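Local coordinates for NOL1/NOP2/sun family protein (Enterococcus faecium, PDB 3M4X) that probably methylates ribosomal RNA, as a member of the NOL1/NOP2/sun family that joins a methyltransferase domain to a PUA-type RNA-binding domain, at residues I246-I260 with G294-N306. Sequence-based numbering, arbitrary orientation.
Sequences ISWLVENYPVTIEEI and GHFVAKLTFHGQN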
ATOM      1  N   ILE A 246      11.723 -19.140  -6.996  1.00 33.77           N
ATOM      2  CA  ILE A 246      12.679 -18.379  -7.799  1.00 28.96           C
ATOM      3  C   ILE A 246      13.417 -19.233  -8.850  1.00 37.16           C
ATOM      4  O   ILE A 246      13.682 -18.770  -9.958  1.00 43.49           O
ATOM      5  CB  ILE A 246      13.703 -17.637  -6.925  1.00 32.48           C
ATOM      6  CG1 ILE A 246      12.992 -16.851  -5.818  1.00 30.77           C
ATOM      7  CG2 ILE A 246      14.535 -16.694  -7.781  1.00 32.57           C
ATOM      8  CD1 ILE A 246      11.998 -15.853  -6.354  1.00 30.69           C
ATOM      9  N   SER A 247      13.755 -20.472  -8.499  1.00 36.80           N
ATOM     10  CA  SER A 247      14.387 -21.384  -9.449  1.00 36.82           C
ATOM     11  C   SER A 247      13.423 -21.660 -10.582  1.00 31.31           C
ATOM     12  O   SER A 247      13.771 -21.565 -11.746  1.00 41.00           O
ATOM     13  CB  SER A 247      14.745 -22.713  -8.762  1.00 35.86           C
ATOM     14  OG  SER A 247      15.577 -22.487  -7.645  1.00 32.92           O
ATOM     15  N   TRP A 248      12.207 -22.035 -10.214  1.00 32.49           N
ATOM     16  CA  TRP A 248      11.146 -22.274 -11.165  1.00 38.62           C
ATOM     17  C   TRP A 248      10.967 -21.086 -12.121  1.00 38.06           C
ATOM     18  O   TRP A 248      10.851 -21.273 -13.336  1.00 41.88           O
ATOM     19  CB  TRP A 248       9.847 -22.573 -10.414  1.00 41.04           C
ATOM     20  CG  TRP A 248       8.674 -22.784 -11.324  1.00 47.07           C
ATOM     21  CD1 TRP A 248       8.336 -23.938 -11.972  1.00 40.38           C
ATOM     22  CD2 TRP A 248       7.679 -21.813 -11.685  1.00 44.56           C
ATOM     23  NE1 TRP A 248       7.197 -23.746 -12.711  1.00 44.89           N
ATOM     24  CE2 TRP A 248       6.772 -22.451 -12.556  1.00 43.18           C
ATOM     25  CE3 TRP A 248       7.470 -20.464 -11.356  1.00 45.93           C
ATOM     26  CZ2 TRP A 248       5.667 -21.796 -13.095  1.00 38.39           C
ATOM     27  CZ3 TRP A 248       6.375 -19.811 -11.893  1.00 41.30           C
ATOM     28  CH2 TRP A 248       5.490 -20.478 -12.762  1.00 43.05           C
ATOM     29  N   LEU A 249      10.957 -19.868 -11.578  1.00 34.07           N
ATOM     30  CA  LEU A 249      10.895 -18.663 -12.418  1.00 35.26           C
ATOM     31  C   LEU A 249      12.057 -18.601 -13.407  1.00 36.97           C
ATOM     32  O   LEU A 249      11.855 -18.373 -14.599  1.00 33.33           O
ATOM     33  CB  LEU A 249      10.883 -17.386 -11.570  1.00 34.54           C
ATOM     34  CG  LEU A 249       9.563 -16.970 -10.921  1.00 34.55           C
ATOM     35  CD1 LEU A 249       9.740 -15.747  -9.999  1.00 34.98           C
ATOM     36  CD2 LEU A 249       8.549 -16.688 -12.002  1.00 30.48           C
ATOM     37  N   VAL A 250      13.274 -18.785 -12.899  1.00 36.55           N
ATOM     38  CA  VAL A 250      14.481 -18.703 -13.720  1.00 33.21           C
ATOM     39  C   VAL A 250      14.556 -19.822 -14.768  1.00 38.83           C
ATOM     40  O   VAL A 250      15.111 -19.637 -15.855  1.00 38.81           O
ATOM     41  CB  VAL A 250      15.757 -18.739 -12.847  1.00 34.33           C
ATOM     42  CG1 VAL A 250      17.011 -18.923 -13.710  1.00 31.30           C
ATOM     43  CG2 VAL A 250      15.856 -17.484 -12.000  1.00 28.50           C
ATOM     44  N   GLU A 251      13.986 -20.976 -14.448  1.00 33.76           N
ATOM     45  CA  GLU A 251      14.015 -22.095 -15.381  1.00 38.94           C
ATOM     46  C   GLU A 251      12.986 -21.969 -16.490  1.00 41.70           C
ATOM     47  O   GLU A 251      13.200 -22.447 -17.605  1.00 39.74           O
ATOM     48  CB  GLU A 251      13.842 -23.421 -14.634  1.00 38.63           C
ATOM     49  CG  GLU A 251      15.104 -23.827 -13.890  1.00 40.00           C
ATOM     50  CD  GLU A 251      14.856 -24.837 -12.789  1.00 48.79           C
ATOM     51  OE1 GLU A 251      13.679 -25.157 -12.516  1.00 48.58           O
ATOM     52  OE2 GLU A 251      15.845 -25.296 -12.183  1.00 53.37           O
ATOM     53  N   ASN A 252      11.871 -21.312 -16.194  1.00 38.61           N
ATOM     54  CA  ASN A 252      10.762 -21.315 -17.130  1.00 41.46           C
ATOM     55  C   ASN A 252      10.506 -19.978 -17.819  1.00 45.16           C
ATOM     56  O   ASN A 252       9.634 -19.878 -18.688  1.00 45.46           O
ATOM     57  CB  ASN A 252       9.501 -21.851 -16.456  1.00 39.09           C
ATOM     58  CG  ASN A 252       9.636 -23.312 -16.063  1.00 49.73           C
ATOM     59  OD1 ASN A 252       9.880 -23.629 -14.896  1.00 51.58           O
ATOM     60  ND2 ASN A 252       9.506 -24.211 -17.042  1.00 51.35           N
ATOM     61  N   TYR A 253      11.276 -18.962 -17.443  1.00 39.06           N
ATOM     62  CA  TYR A 253      11.103 -17.633 -18.016  1.00 33.86           C
ATOM     63  C   TYR A 253      12.417 -16.908 -18.246  1.00 36.78           C
ATOM     64  O   TYR A 253      13.396 -17.119 -17.517  1.00 33.75           O
ATOM     65  CB  TYR A 253      10.227 -16.785 -17.111  1.00 33.40           C
ATOM     66  CG  TYR A 253       8.850 -17.339 -16.907  1.00 32.47           C
ATOM     67  CD1 TYR A 253       8.580 -18.198 -15.857  1.00 26.05           C
ATOM     68  CD2 TYR A 253       7.815 -17.000 -17.763  1.00 38.36           C
ATOM     69  CE1 TYR A 253       7.311 -18.700 -15.661  1.00 36.20           C
ATOM     70  CE2 TYR A 253       6.537 -17.501 -17.580  1.00 37.55           C
ATOM     71  CZ  TYR A 253       6.289 -18.347 -16.524  1.00 39.49           C
ATOM     72  OH  TYR A 253       5.020 -18.842 -16.325  1.00 42.41           O
ATOM     73  N   PRO A 254      12.447 -16.039 -19.264  1.00 36.96           N
ATOM     74  CA  PRO A 254      13.655 -15.237 -19.496  1.00 35.74           C
ATOM     75  C   PRO A 254      13.804 -14.148 -18.425  1.00 36.85           C
ATOM     76  O   PRO A 254      13.687 -12.959 -18.728  1.00 33.73           O
ATOM     77  CB  PRO A 254      13.402 -14.606 -20.878  1.00 32.34           C
ATOM     78  CG  PRO A 254      11.909 -14.621 -21.053  1.00 31.42           C
ATOM     79  CD  PRO A 254      11.410 -15.827 -20.294  1.00 35.57           C
ATOM     80  N   VAL A 255      14.066 -14.554 -17.189  1.00 35.98           N
ATOM     81  CA  VAL A 255      14.238 -13.607 -16.085  1.00 39.47           C
ATOM     82  C   VAL A 255      15.611 -13.745 -15.415  1.00 45.10           C
ATOM     83  O   VAL A 255      16.162 -14.836 -15.325  1.00 43.29           O
ATOM     84  CB  VAL A 255      13.161 -13.799 -15.000  1.00 33.03           C
ATOM     85  CG1 VAL A 255      11.777 -13.511 -15.560  1.00 28.79           C
ATOM     86  CG2 VAL A 255      13.246 -15.233 -14.408  1.00 33.43           C
ATOM     87  N   THR A 256      16.151 -12.629 -14.935  1.00 42.16           N
ATOM     88  CA  THR A 256      17.424 -12.637 -14.240  1.00 36.06           C
ATOM     89  C   THR A 256      17.210 -12.229 -12.789  1.00 36.21           C
ATOM     90  O   THR A 256      16.416 -11.336 -12.499  1.00 37.90           O
ATOM     91  CB  THR A 256      18.439 -11.692 -14.897  1.00 34.31           C
ATOM     92  OG1 THR A 256      17.823 -10.425 -15.124  1.00 40.25           O
ATOM     93  CG2 THR A 256      18.913 -12.250 -16.235  1.00 37.24           C
ATOM     94  N   ILE A 257      17.902 -12.906 -11.877  1.00 35.08           N
ATOM     95  CA  ILE A 257      17.883 -12.522 -10.472  1.00 36.30           C
ATOM     96  C   ILE A 257      18.730 -11.268 -10.291  1.00 33.36           C
ATOM     97  O   ILE A 257      19.849 -11.180 -10.789  1.00 36.65           O
ATOM     98  CB  ILE A 257      18.446 -13.627  -9.535  1.00 40.13           C
ATOM     99  CG1 ILE A 257      17.770 -14.979  -9.787  1.00 35.34           C
ATOM    100  CG2 ILE A 257      18.298 -13.198  -8.071  1.00 36.70           C
ATOM    101  CD1 ILE A 257      18.225 -16.101  -8.816  1.00 24.62           C
ATOM    102  N   GLU A 258      18.202 -10.306  -9.556  1.00 37.29           N
ATOM    103  CA  GLU A 258      18.851  -9.018  -9.433  1.00 36.89           C
ATOM    104  C   GLU A 258      19.222  -8.687  -7.982  1.00 39.56           C
ATOM    105  O   GLU A 258      18.624  -9.201  -7.021  1.00 31.11           O
ATOM    106  CB  GLU A 258      17.925  -7.942 -10.010  1.00 40.26           C
ATOM    107  CG  GLU A 258      18.608  -6.955 -10.933  1.00 49.65           C
ATOM    108  CD  GLU A 258      18.895  -7.519 -12.306  1.00 53.58           C
ATOM    109  OE1 GLU A 258      18.127  -8.377 -12.782  1.00 55.08           O
ATOM    110  OE2 GLU A 258      19.893  -7.090 -12.918  1.00 59.96           O
ATOM    111  N   GLU A 259      20.207  -7.812  -7.824  1.00 41.21           N
ATOM    112  CA  GLU A 259      20.615  -7.375  -6.499  1.00 37.79           C
ATOM    113  C   GLU A 259      19.606  -6.409  -5.906  1.00 41.30           C
ATOM    114  O   GLU A 259      18.954  -5.655  -6.624  1.00 43.25           O
ATOM    115  CB  GLU A 259      21.990  -6.731  -6.556  1.00 42.09           C
ATOM    116  CG  GLU A 259      23.038  -7.682  -7.096  1.00 57.66           C
ATOM    117  CD  GLU A 259      24.449  -7.272  -6.729  1.00 73.20           C
ATOM    118  OE1 GLU A 259      24.707  -6.052  -6.602  1.00 75.92           O
ATOM    119  OE2 GLU A 259      25.302  -8.175  -6.569  1.00 78.62           O
ATOM    120  N   ILE A 260      19.465  -6.462  -4.588  1.00 41.89           N
ATOM    121  CA  ILE A 260      18.607  -5.550  -3.856  1.00 36.28           C
ATOM    122  C   ILE A 260      19.483  -4.737  -2.913  1.00 44.52           C
ATOM    123  O   ILE A 260      19.794  -5.186  -1.812  1.00 45.20           O
ATOM    124  CB  ILE A 260      17.567  -6.326  -3.040  1.00 39.12           C
ATOM    125  CG1 ILE A 260      16.675  -7.154  -3.978  1.00 30.44           C
ATOM    126  CG2 ILE A 260      16.749  -5.359  -2.157  1.00 38.40           C
ATOM    127  CD1 ILE A 260      15.749  -8.153  -3.281  1.00 25.47           C
ATOM    128  N   GLY A 294       9.878 -12.279   9.839  1.00 41.35           N
ATOM    129  CA  GLY A 294      10.251 -13.302   8.886  1.00 47.11           C
ATOM    130  C   GLY A 294       9.674 -13.015   7.516  1.00 47.09           C
ATOM    131  O   GLY A 294       8.463 -12.875   7.342  1.00 41.90           O
ATOM    132  N   HIS A 295      10.560 -12.925   6.536  1.00 47.72           N
ATOM    133  CA  HIS A 295      10.170 -12.619   5.173  1.00 41.07           C
ATOM    134  C   HIS A 295      11.188 -13.174   4.191  1.00 38.86           C
ATOM    135  O   HIS A 295      12.362 -13.382   4.520  1.00 40.43           O
ATOM    136  CB  HIS A 295      10.022 -11.103   4.990  1.00 39.99           C
ATOM    137  CG  HIS A 295       8.602 -10.652   4.816  1.00 42.14           C
ATOM    138  ND1 HIS A 295       7.785 -10.325   5.881  1.00 48.65           N
ATOM    139  CD2 HIS A 295       7.847 -10.488   3.704  1.00 40.17           C
ATOM    140  CE1 HIS A 295       6.593  -9.977   5.432  1.00 48.18           C
ATOM    141  NE2 HIS A 295       6.604 -10.064   4.111  1.00 48.07           N
ATOM    142  N   PHE A 296      10.715 -13.434   2.983  1.00 36.38           N
ATOM    143  CA  PHE A 296      11.574 -13.733   1.855  1.00 34.86           C
ATOM    144  C   PHE A 296      11.253 -12.718   0.757  1.00 31.58           C
ATOM    145  O   PHE A 296      10.086 -12.455   0.493  1.00 32.92           O
ATOM    146  CB  PHE A 296      11.286 -15.157   1.361  1.00 30.94           C
ATOM    147  CG  PHE A 296      12.049 -15.542   0.140  1.00 31.48           C
ATOM    148  CD1 PHE A 296      13.377 -15.947   0.233  1.00 32.45           C
ATOM    149  CD2 PHE A 296      11.433 -15.538  -1.108  1.00 34.12           C
ATOM    150  CE1 PHE A 296      14.085 -16.326  -0.901  1.00 32.24           C
ATOM    151  CE2 PHE A 296      12.131 -15.915  -2.249  1.00 26.09           C
ATOM    152  CZ  PHE A 296      13.454 -16.307  -2.144  1.00 34.40           C
ATOM    153  N   VAL A 297      12.277 -12.141   0.137  1.00 31.42           N
ATOM    154  CA  VAL A 297      12.075 -11.245  -0.996  1.00 35.06           C
ATOM    155  C   VAL A 297      13.074 -11.475  -2.113  1.00 36.00           C
ATOM    156  O   VAL A 297      14.243 -11.735  -1.861  1.00 32.42           O
ATOM    157  CB  VAL A 297      12.166  -9.749  -0.612  1.00 40.20           C
ATOM    158  CG1 VAL A 297      11.780  -8.892  -1.815  1.00 36.07           C
ATOM    159  CG2 VAL A 297      11.241  -9.452   0.514  1.00 49.83           C
ATOM    160  N   ALA A 298      12.607 -11.344  -3.353  1.00 37.64           N
ATOM    161  CA  ALA A 298      13.469 -11.466  -4.519  1.00 33.57           C
ATOM    162  C   ALA A 298      13.096 -10.419  -5.571  1.00 30.30           C
ATOM    163  O   ALA A 298      11.915 -10.089  -5.751  1.00 31.63           O
ATOM    164  CB  ALA A 298      13.368 -12.885  -5.098  1.00 35.19           C
ATOM    165  N   LYS A 299      14.098  -9.871  -6.247  1.00 33.93           N
ATOM    166  CA  LYS A 299      13.843  -8.947  -7.358  1.00 33.72           C
ATOM    167  C   LYS A 299      14.391  -9.527  -8.660  1.00 33.96           C
ATOM    168  O   LYS A 299      15.540  -9.944  -8.715  1.00 36.46           O
ATOM    169  CB  LYS A 299      14.470  -7.575  -7.101  1.00 36.46           C
ATOM    170  CG  LYS A 299      14.232  -6.580  -8.227  1.00 43.89           C
ATOM    171  CD  LYS A 299      14.640  -5.155  -7.833  1.00 45.30           C
ATOM    172  CE  LYS A 299      16.138  -5.064  -7.627  1.00 44.55           C
ATOM    173  NZ  LYS A 299      16.639  -3.668  -7.501  1.00 41.71           N
ATOM    174  N   LEU A 300      13.570  -9.546  -9.703  1.00 34.23           N
ATOM    175  CA  LEU A 300      13.981 -10.095 -10.994  1.00 37.44           C
ATOM    176  C   LEU A 300      13.682  -9.132 -12.123  1.00 38.58           C
ATOM    177  O   LEU A 300      12.770  -8.317 -12.021  1.00 33.66           O
ATOM    178  CB  LEU A 300      13.258 -11.423 -11.267  1.00 33.06           C
ATOM    179  CG  LEU A 300      13.519 -12.480 -10.189  1.00 36.99           C
ATOM    180  CD1 LEU A 300      12.317 -12.599  -9.244  1.00 33.12           C
ATOM    181  CD2 LEU A 300      13.860 -13.827 -10.832  1.00 35.32           C
ATOM    182  N   THR A 301      14.451  -9.244 -13.202  1.00 35.97           N
ATOM    183  CA  THR A 301      14.177  -8.516 -14.418  1.00 32.48           C
ATOM    184  C   THR A 301      13.657  -9.473 -15.491  1.00 38.14           C
ATOM    185  O   THR A 301      14.215 -10.550 -15.708  1.00 33.18           O
ATOM    186  CB  THR A 301      15.435  -7.824 -14.945  1.00 33.18           C
ATOM    187  OG1 THR A 301      15.892  -6.851 -14.002  1.00 26.89           O
ATOM    188  CG2 THR A 301      15.143  -7.130 -16.253  1.00 33.09           C
ATOM    189  N   PHE A 302      12.581  -9.077 -16.158  1.00 34.43           N
ATOM    190  CA  PHE A 302      12.022  -9.860 -17.255  1.00 34.72           C
ATOM    191  C   PHE A 302      12.574  -9.362 -18.595  1.00 37.21           C
ATOM    192  O   PHE A 302      12.561  -8.163 -18.861  1.00 30.87           O
ATOM    193  CB  PHE A 302      10.495  -9.736 -17.224  1.00 33.33           C
ATOM    194  CG  PHE A 302       9.800 -10.328 -18.406  1.00 35.55           C
ATOM    195  CD1 PHE A 302       9.728 -11.703 -18.571  1.00 36.61           C
ATOM    196  CD2 PHE A 302       9.200  -9.503 -19.354  1.00 37.71           C
ATOM    197  CE1 PHE A 302       9.063 -12.254 -19.653  1.00 34.02           C
ATOM    198  CE2 PHE A 302       8.554 -10.045 -20.440  1.00 38.97           C
ATOM    199  CZ  PHE A 302       8.482 -11.426 -20.589  1.00 39.60           C
ATOM    200  N   HIS A 303      13.058 -10.279 -19.435  1.00 30.20           N
ATOM    201  CA  HIS A 303      13.684  -9.892 -20.700  1.00 29.07           C
ATOM    202  C   HIS A 303      12.912 -10.324 -21.936  1.00 31.33           C
ATOM    203  O   HIS A 303      13.360 -10.122 -23.072  1.00 30.89           O
ATOM    204  CB  HIS A 303      15.123 -10.407 -20.756  1.00 30.05           C
ATOM    205  CG  HIS A 303      15.971  -9.895 -19.634  1.00 32.05           C
ATOM    206  ND1 HIS A 303      16.659  -8.705 -19.708  1.00 37.01           N
ATOM    207  CD2 HIS A 303      16.201 -10.389 -18.394  1.00 32.11           C
ATOM    208  CE1 HIS A 303      17.297  -8.495 -18.568  1.00 40.65           C
ATOM    209  NE2 HIS A 303      17.033  -9.502 -17.755  1.00 42.58           N
ATOM    210  N   GLY A 304      11.747 -10.918 -21.723  1.00 32.09           N
ATOM    211  CA  GLY A 304      10.921 -11.331 -22.839  1.00 32.64           C
ATOM    212  C   GLY A 304      10.151 -10.151 -23.398  1.00 36.11           C
ATOM    213  O   GLY A 304      10.400  -8.993 -23.033  1.00 37.01           O
ATOM    214  N   GLN A 305       9.203 -10.441 -24.276  1.00 35.48           N
ATOM    215  CA  GLN A 305       8.390  -9.399 -24.890  1.00 44.63           C
ATOM    216  C   GLN A 305       6.962  -9.910 -24.941  1.00 45.59           C
ATOM    217  O   GLN A 305       6.615 -10.692 -25.828  1.00 47.75           O
ATOM    218  CB  GLN A 305       8.899  -9.124 -26.309  1.00 48.74           C
ATOM    219  CG  GLN A 305       9.078  -7.677 -26.668  1.00 60.61           C
ATOM    220  CD  GLN A 305       7.769  -6.996 -26.977  1.00 68.70           C
ATOM    221  OE1 GLN A 305       6.959  -6.745 -26.081  1.00 69.03           O
ATOM    222  NE2 GLN A 305       7.547  -6.693 -28.257  1.00 69.99           N
ATOM    223  N   ASN A 306       6.135  -9.485 -23.993  1.00 38.88           N
ATOM    224  CA  ASN A 306       4.775 -10.007 -23.909  1.00 39.49           C
ATOM    225  C   ASN A 306       3.825  -9.523 -24.999  1.00 45.07           C
ATOM    226  O   ASN A 306       3.971  -8.420 -25.521  1.00 43.80           O
ATOM    227  CB  ASN A 306       4.173  -9.748 -22.538  1.00 38.04           C
ATOM    228  CG  ASN A 306       4.759 -10.644 -21.478  1.00 41.72           C
ATOM    229  OD1 ASN A 306       5.317 -10.173 -20.480  1.00 45.15           O
ATOM    230  ND2 ASN A 306       4.651 -11.946 -21.690  1.00 40.77           N
TER
HETATM  231  O   HOH W   1      16.767 -10.656  -5.626  1.00 35.26           O
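The hydroxyl of T301 is held by two partners: its OG1 donates to E258 OE1 at 3.0 Å, meeting the carboxylate from above its plane, and it also bonds the amide of Q229 on the adjoining strand. T256 lies alongside T301 and points the same way. Its chi1 of 48° tucks OG1 between the backbone N and carbonyl carbon, turning it to the edge of the H303 imidazole, where OG1 and NE2 share a hydrogen bond of 2.9 Å. Threonine suits both places, the partly exposed T256 and the buried T301, because it keeps a hydroxyl close to the strand while its beta branch favours extended backbone.

The backbones of T256 and T301 form an antiparallel hydrogen-bonded pair, T256 N to T301 O at 2.9 Å and T301 N to T256 O at 3.0 Å. At the turn out of the helix, P254 is the centre of an inverse gamma turn, and its carbonyl O takes the N-H of H303 at 2.8 Å. Farther along, water 1 links E258 O to K299 N beside the direct bond from E258 N to K299 O.

The opposite face is apolar. L300 is its hub: CD2 meets V255 CG2 at 3.9 Å, while CD1 reaches L249 CD1 of the helix. I246, coming from the helix, sets CG1 at the edge of the F296 ring and CD1 against A298 CB at 3.5 Å; alanine's short side chain lets the isoleucine come this close to the strand. Helix 246-252 thus packs on the sheet, running within 9° of strand 295-302, before the chain reverses into strand 255-258. Strand 295-302 lies between 228-234 and 255-258, antiparallel to both, as the inserted last strand does in the 3-2-1-4-5-7-6 sheet of Rossmann-like methyltransferases.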